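Local coordinates for protein SGNH-hydrolase family esterase (Altererythrobacter indicus, PDB 7C2A) that is an esterase of the SGNH-hydrolase family from a marine bacterium, probably acting on carboxylic esters and possibly on lysophospholipids, at residues L65-L79 and I100-M114. Numbering follows the deposited sequence. Where two conformers were deposited one is given.
Sequences LDSQPDKPELAIVEL and ILEELQRRKIPILLM
R107 meets D66 because its chain runs extended from CG to NE, with CG anti to the carbonyl carbon (chi1 -54°), while K71, fully extended from chi1 -173°, reaches the same helix end from the loop. End-on, R107 NH1 and NH2 both grip D66 OD1, at 3.0 and 2.9 Å; the carboxylate is turned 38° from the guanidinium plane. L65 CB lies over one guanidinium face, 3.5 Å from NH1. Along its NE edge R107 holds E103 OE2; K62 pairs with E103 OE1. A leucine here would probably leave D66 without its cationic mate and E103 less firmly fixed. K71 NZ bonds R107 O at 2.7 Å, where a Schellman motif ends helix 90-106 and leaves a carbonyl for a lysine to take. On the helix-facing side of strand 74-78, the methyl of A75 and the branched V77 pack against L104: CD2 lies 3.7 Å from A75 CB, and CD1 meets V77 CG2. Helix 90-106 links parallel strands 74-78 and 111-114 in a right-handed beta-alpha-beta crossover of the SGNH sheet; A75 N donates to P110 O at 2.8 Å. The chemistry implies an apolar, backbone-bonded core bordered by charge pairs at its more exposed end.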
loop_
_atom_site.group_PDB
_atom_site.type_symbol
_atom_site.label_atom_id
_atom_site.label_comp_id
_atom_site.label_asym_id
_atom_site.label_seq_id
_atom_site.Cartn_x
_atom_site.Cartn_y
_atom_site.Cartn_z
ATOM N N LEU A 65 -5.377 -16.236 5.023
ATOM C CA LEU A 65 -5.645 -17.331 4.095
ATOM C C LEU A 65 -6.461 -18.439 4.755
ATOM O O LEU A 65 -7.422 -18.951 4.164
ATOM C CB LEU A 65 -4.328 -17.879 3.560
ATOM C CG LEU A 65 -3.594 -16.911 2.635
ATOM C CD1 LEU A 65 -2.183 -17.393 2.384
ATOM C CD2 LEU A 65 -4.349 -16.736 1.306
ATOM N N ASP A 66 -6.104 -18.814 5.985
ATOM C CA ASP A 66 -6.822 -19.864 6.700
ATOM C C ASP A 66 -8.240 -19.450 7.050
ATOM O O ASP A 66 -9.076 -20.320 7.326
ATOM C CB ASP A 66 -6.079 -20.220 7.995
ATOM C CG ASP A 66 -4.767 -20.942 7.757
ATOM O OD1 ASP A 66 -4.500 -21.408 6.633
ATOM O OD2 ASP A 66 -3.992 -21.050 8.729
ATOM N N SER A 67 -8.527 -18.152 7.075
ATOM C CA SER A 67 -9.865 -17.680 7.383
ATOM C C SER A 67 -10.806 -17.742 6.194
ATOM O O SER A 67 -12.010 -17.531 6.378
ATOM C CB SER A 67 -9.816 -16.241 7.893
ATOM O OG SER A 67 -9.145 -16.180 9.134
ATOM N N GLN A 68 -10.303 -18.027 4.998
ATOM C CA GLN A 68 -11.129 -17.929 3.797
ATOM C C GLN A 68 -11.956 -19.189 3.607
ATOM O O GLN A 68 -11.396 -20.287 3.578
ATOM C CB GLN A 68 -10.238 -17.746 2.577
ATOM C CG GLN A 68 -9.473 -16.448 2.584
ATOM C CD GLN A 68 -10.361 -15.285 2.940
ATOM O OE1 GLN A 68 -11.450 -15.117 2.372
ATOM N NE2 GLN A 68 -9.919 -14.470 3.877
ATOM N N PRO A 69 -13.274 -19.076 3.424
ATOM C CA PRO A 69 -14.041 -20.265 3.029
ATOM C C PRO A 69 -13.671 -20.766 1.648
ATOM O O PRO A 69 -13.720 -21.977 1.400
ATOM C CB PRO A 69 -15.501 -19.793 3.091
ATOM C CG PRO A 69 -15.476 -18.548 3.934
ATOM C CD PRO A 69 -14.136 -17.916 3.680
ATOM N N ASP A 70 -13.287 -19.871 0.740
ATOM C CA ASP A 70 -12.906 -20.239 -0.615
ATOM C C ASP A 70 -11.476 -19.793 -0.855
ATOM O O ASP A 70 -11.145 -18.618 -0.651
ATOM C CB ASP A 70 -13.788 -19.541 -1.647
ATOM C CG ASP A 70 -15.245 -19.881 -1.494
ATOM O OD1 ASP A 70 -15.578 -21.085 -1.388
ATOM O OD2 ASP A 70 -16.058 -18.928 -1.486
ATOM N N LYS A 71 -10.647 -20.710 -1.311
ATOM C CA LYS A 71 -9.247 -20.400 -1.539
ATOM C C LYS A 71 -9.121 -19.336 -2.626
ATOM O O LYS A 71 -9.749 -19.459 -3.690
ATOM C CB LYS A 71 -8.528 -21.663 -1.986
ATOM C CG LYS A 71 -7.038 -21.512 -2.101
ATOM C CD LYS A 71 -6.414 -22.812 -2.566
ATOM C CE LYS A 71 -4.910 -22.724 -2.497
ATOM N NZ LYS A 71 -4.284 -24.040 -2.816
ATOM N N PRO A 72 -8.326 -18.291 -2.414
ATOM C CA PRO A 72 -8.151 -17.287 -3.466
ATOM C C PRO A 72 -7.580 -17.895 -4.732
ATOM O O PRO A 72 -6.693 -18.751 -4.697
ATOM C CB PRO A 72 -7.172 -16.291 -2.838
ATOM C CG PRO A 72 -7.410 -16.427 -1.359
ATOM C CD PRO A 72 -7.661 -17.897 -1.158
ATOM N N GLU A 73 -8.100 -17.424 -5.859
ATOM C CA GLU A 73 -7.609 -17.815 -7.166
ATOM C C GLU A 73 -6.545 -16.857 -7.697
ATOM O O GLU A 73 -5.865 -17.175 -8.676
ATOM C CB GLU A 73 -8.795 -17.950 -8.134
ATOM C CG GLU A 73 -9.833 -18.966 -7.632
ATOM C CD GLU A 73 -11.128 -18.953 -8.427
ATOM O OE1 GLU A 73 -12.149 -18.471 -7.888
ATOM O OE2 GLU A 73 -11.117 -19.446 -9.575
ATOM N N LEU A 74 -6.363 -15.725 -7.032
ATOM C CA LEU A 74 -5.322 -14.753 -7.314
ATOM C C LEU A 74 -5.175 -13.956 -6.033
ATOM O O LEU A 74 -6.175 -13.649 -5.382
ATOM C CB LEU A 74 -5.743 -13.805 -8.443
ATOM C CG LEU A 74 -4.871 -12.571 -8.685
ATOM C CD1 LEU A 74 -3.494 -12.967 -9.180
ATOM C CD2 LEU A 74 -5.529 -11.638 -9.691
ATOM N N ALA A 75 -3.934 -13.637 -5.673
ATOM C CA ALA A 75 -3.646 -12.755 -4.548
ATOM C C ALA A 75 -2.943 -11.519 -5.079
ATOM O O ALA A 75 -1.903 -11.630 -5.739
ATOM C CB ALA A 75 -2.750 -13.440 -3.514
ATOM N N ILE A 76 -3.499 -10.353 -4.778
ATOM C CA ILE A 76 -2.889 -9.075 -5.117
ATOM C C ILE A 76 -2.235 -8.546 -3.853
ATOM O O ILE A 76 -2.913 -8.342 -2.843
ATOM C CB ILE A 76 -3.930 -8.075 -5.644
ATOM C CG1 ILE A 76 -4.760 -8.674 -6.790
ATOM C CG2 ILE A 76 -3.232 -6.786 -6.052
ATOM C CD1 ILE A 76 -5.920 -7.790 -7.258
ATOM N N VAL A 77 -0.923 -8.321 -3.891
ATOM C CA VAL A 77 -0.167 -7.944 -2.698
ATOM C C VAL A 77 0.311 -6.511 -2.869
ATOM O O VAL A 77 1.033 -6.196 -3.826
ATOM C CB VAL A 77 1.010 -8.895 -2.446
ATOM C CG1 VAL A 77 1.842 -8.417 -1.263
ATOM C CG2 VAL A 77 0.517 -10.311 -2.222
ATOM N N GLU A 78 -0.073 -5.649 -1.927
ATOM C CA GLU A 78 0.159 -4.208 -2.006
ATOM C C GLU A 78 0.644 -3.740 -0.635
ATOM O O GLU A 78 -0.152 -3.330 0.202
ATOM C CB GLU A 78 -1.140 -3.522 -2.414
ATOM C CG GLU A 78 -1.092 -2.017 -2.476
ATOM C CD GLU A 78 -1.533 -1.341 -1.185
ATOM O OE1 GLU A 78 -0.822 -0.395 -0.774
ATOM O OE2 GLU A 78 -2.566 -1.720 -0.593
ATOM N N LEU A 79 1.952 -3.815 -0.401
ATOM C CA LEU A 79 2.503 -3.468 0.900
ATOM C C LEU A 79 3.884 -2.862 0.710
ATOM O O LEU A 79 4.586 -3.153 -0.265
ATOM C CB LEU A 79 2.625 -4.680 1.826
ATOM C CG LEU A 79 1.309 -5.243 2.347
ATOM C CD1 LEU A 79 1.580 -6.547 3.079
ATOM C CD2 LEU A 79 0.640 -4.256 3.270
ATOM N N ILE A 100 5.774 -13.278 2.689
ATOM C CA ILE A 100 4.384 -13.277 2.231
ATOM C C ILE A 100 4.251 -14.044 0.920
ATOM O O ILE A 100 3.367 -14.898 0.758
ATOM C CB ILE A 100 3.859 -11.837 2.083
ATOM C CG1 ILE A 100 3.850 -11.136 3.440
ATOM C CG2 ILE A 100 2.466 -11.838 1.457
ATOM C CD1 ILE A 100 3.697 -9.637 3.343
ATOM N N LEU A 101 5.125 -13.744 -0.041
ATOM C CA LEU A 101 5.019 -14.384 -1.344
ATOM C C LEU A 101 5.341 -15.865 -1.254
ATOM O O LEU A 101 4.749 -16.671 -1.977
ATOM C CB LEU A 101 5.922 -13.691 -2.359
ATOM C CG LEU A 101 5.687 -12.188 -2.545
ATOM C CD1 LEU A 101 6.408 -11.714 -3.791
ATOM C CD2 LEU A 101 4.206 -11.845 -2.612
ATOM N N GLU A 102 6.248 -16.244 -0.353
ATOM C CA GLU A 102 6.572 -17.652 -0.177
ATOM C C GLU A 102 5.375 -18.433 0.339
ATOM O O GLU A 102 5.149 -19.576 -0.071
ATOM C CB GLU A 102 7.765 -17.796 0.764
ATOM C CG GLU A 102 9.079 -17.673 0.032
ATOM C CD GLU A 102 10.294 -17.593 0.933
ATOM O OE1 GLU A 102 10.153 -17.771 2.164
ATOM O OE2 GLU A 102 11.396 -17.350 0.393
ATOM N N GLU A 103 4.611 -17.850 1.260
ATOM C CA GLU A 103 3.406 -18.514 1.741
ATOM C C GLU A 103 2.378 -18.677 0.622
ATOM O O GLU A 103 1.775 -19.746 0.472
ATOM C CB GLU A 103 2.834 -17.736 2.922
ATOM C CG GLU A 103 1.552 -18.322 3.487
ATOM C CD GLU A 103 1.719 -19.714 4.078
ATOM O OE1 GLU A 103 2.864 -20.128 4.355
ATOM O OE2 GLU A 103 0.699 -20.407 4.263
ATOM N N LEU A 104 2.159 -17.626 -0.175
ATOM C CA LEU A 104 1.235 -17.738 -1.301
ATOM C C LEU A 104 1.708 -18.793 -2.293
ATOM O O LEU A 104 0.907 -19.596 -2.789
ATOM C CB LEU A 104 1.086 -16.377 -1.985
ATOM C CG LEU A 104 0.355 -15.341 -1.129
ATOM C CD1 LEU A 104 0.599 -13.926 -1.649
ATOM C CD2 LEU A 104 -1.130 -15.633 -1.057
ATOM N N GLN A 105 3.010 -18.811 -2.584
ATOM C CA GLN A 105 3.559 -19.787 -3.520
ATOM C C GLN A 105 3.420 -21.206 -2.985
ATOM O O GLN A 105 3.128 -22.139 -3.745
ATOM C CB GLN A 105 5.026 -19.460 -3.777
ATOM C CG GLN A 105 5.600 -20.049 -5.048
ATOM C CD GLN A 105 6.978 -19.502 -5.340
ATOM O OE1 GLN A 105 7.859 -19.533 -4.482
ATOM N NE2 GLN A 105 7.170 -18.985 -6.547
ATOM N N ARG A 106 3.650 -21.399 -1.686
ATOM C CA ARG A 106 3.461 -22.722 -1.106
ATOM C C ARG A 106 2.061 -23.240 -1.398
ATOM O O ARG A 106 1.880 -24.419 -1.727
ATOM C CB ARG A 106 3.705 -22.660 0.400
ATOM C CG ARG A 106 3.671 -23.995 1.101
ATOM C CD ARG A 106 3.897 -23.802 2.588
ATOM N NE ARG A 106 2.730 -23.210 3.234
ATOM C CZ ARG A 106 1.642 -23.892 3.573
ATOM N NH1 ARG A 106 1.576 -25.194 3.337
ATOM N NH2 ARG A 106 0.623 -23.274 4.151
ATOM N N ARG A 107 1.059 -22.366 -1.307
ATOM C CA ARG A 107 -0.326 -22.747 -1.531
ATOM C C ARG A 107 -0.714 -22.696 -2.996
ATOM O O ARG A 107 -1.890 -22.875 -3.315
ATOM C CB ARG A 107 -1.260 -21.859 -0.709
ATOM C CG ARG A 107 -0.921 -21.845 0.767
ATOM C CD ARG A 107 -2.062 -21.266 1.555
ATOM N NE ARG A 107 -1.683 -21.024 2.941
ATOM C CZ ARG A 107 -2.530 -21.068 3.961
ATOM N NH1 ARG A 107 -3.803 -21.364 3.761
ATOM N NH2 ARG A 107 -2.093 -20.834 5.181
ATOM N N LYS A 108 0.242 -22.436 -3.882
ATOM C CA LYS A 108 -0.008 -22.380 -5.321
ATOM C C LYS A 108 -1.065 -21.336 -5.687
ATOM O O LYS A 108 -1.892 -21.549 -6.573
ATOM C CB LYS A 108 -0.338 -23.760 -5.897
ATOM C CG LYS A 108 0.763 -24.768 -5.625
ATOM C CD LYS A 108 0.678 -25.988 -6.523
ATOM C CE LYS A 108 1.989 -26.758 -6.500
ATOM N NZ LYS A 108 2.245 -27.446 -7.795
ATOM N N ILE A 109 -1.038 -20.198 -5.003
ATOM C CA ILE A 109 -1.926 -19.078 -5.297
ATOM C C ILE A 109 -1.174 -18.097 -6.189
ATOM O O ILE A 109 -0.133 -17.569 -5.769
ATOM C CB ILE A 109 -2.410 -18.397 -4.013
ATOM C CG1 ILE A 109 -3.235 -19.380 -3.179
ATOM C CG2 ILE A 109 -3.222 -17.154 -4.370
ATOM C CD1 ILE A 109 -3.567 -18.878 -1.798
ATOM N N PRO A 110 -1.648 -17.839 -7.408
ATOM C CA PRO A 110 -0.993 -16.850 -8.270
ATOM C C PRO A 110 -0.931 -15.478 -7.618
ATOM O O PRO A 110 -1.823 -15.083 -6.867
ATOM C CB PRO A 110 -1.888 -16.827 -9.516
ATOM C CG PRO A 110 -2.571 -18.155 -9.528
ATOM C CD PRO A 110 -2.793 -18.485 -8.076
ATOM N N ILE A 111 0.117 -14.733 -7.961
ATOM C CA ILE A 111 0.438 -13.466 -7.313
ATOM C C ILE A 111 0.484 -12.346 -8.344
ATOM O O ILE A 111 1.145 -12.474 -9.384
ATOM C CB ILE A 111 1.803 -13.537 -6.611
ATOM C CG1 ILE A 111 1.828 -14.643 -5.557
ATOM C CG2 ILE A 111 2.169 -12.186 -5.996
ATOM C CD1 ILE A 111 3.229 -15.053 -5.176
ATOM N N LEU A 112 -0.160 -11.230 -8.020
ATOM C CA LEU A 112 0.078 -9.949 -8.673
ATOM C C LEU A 112 0.625 -8.992 -7.620
ATOM O O LEU A 112 -0.025 -8.745 -6.598
ATOM C CB LEU A 112 -1.212 -9.397 -9.279
ATOM C CG LEU A 112 -1.118 -8.008 -9.905
ATOM C CD1 LEU A 112 -0.143 -8.005 -11.067
ATOM C CD2 LEU A 112 -2.495 -7.542 -10.352
ATOM N N LEU A 113 1.813 -8.457 -7.860
ATOM C CA LEU A 113 2.472 -7.543 -6.940
ATOM C C LEU A 113 2.254 -6.105 -7.391
ATOM O O LEU A 113 2.521 -5.771 -8.544
ATOM C CB LEU A 113 3.966 -7.857 -6.920
ATOM C CG LEU A 113 4.828 -7.250 -5.818
ATOM C CD1 LEU A 113 4.382 -7.695 -4.432
ATOM C CD2 LEU A 113 6.290 -7.608 -6.037
ATOM N N MET A 114 1.789 -5.264 -6.470
ATOM C CA MET A 114 1.579 -3.822 -6.765
ATOM C C MET A 114 2.855 -3.074 -6.363
ATOM O O MET A 114 3.150 -2.993 -5.160
ATOM C CB MET A 114 0.379 -3.281 -5.984
ATOM C CG MET A 114 -0.946 -3.880 -6.439
ATOM S SD MET A 114 -1.162 -3.755 -8.235
ATOM C CE MET A 114 -2.949 -3.797 -8.366
HETATM O O HOH W 1 -4.393 -23.017 -5.991
HETATM O O HOH W 2 3.351 -4.706 -2.901
#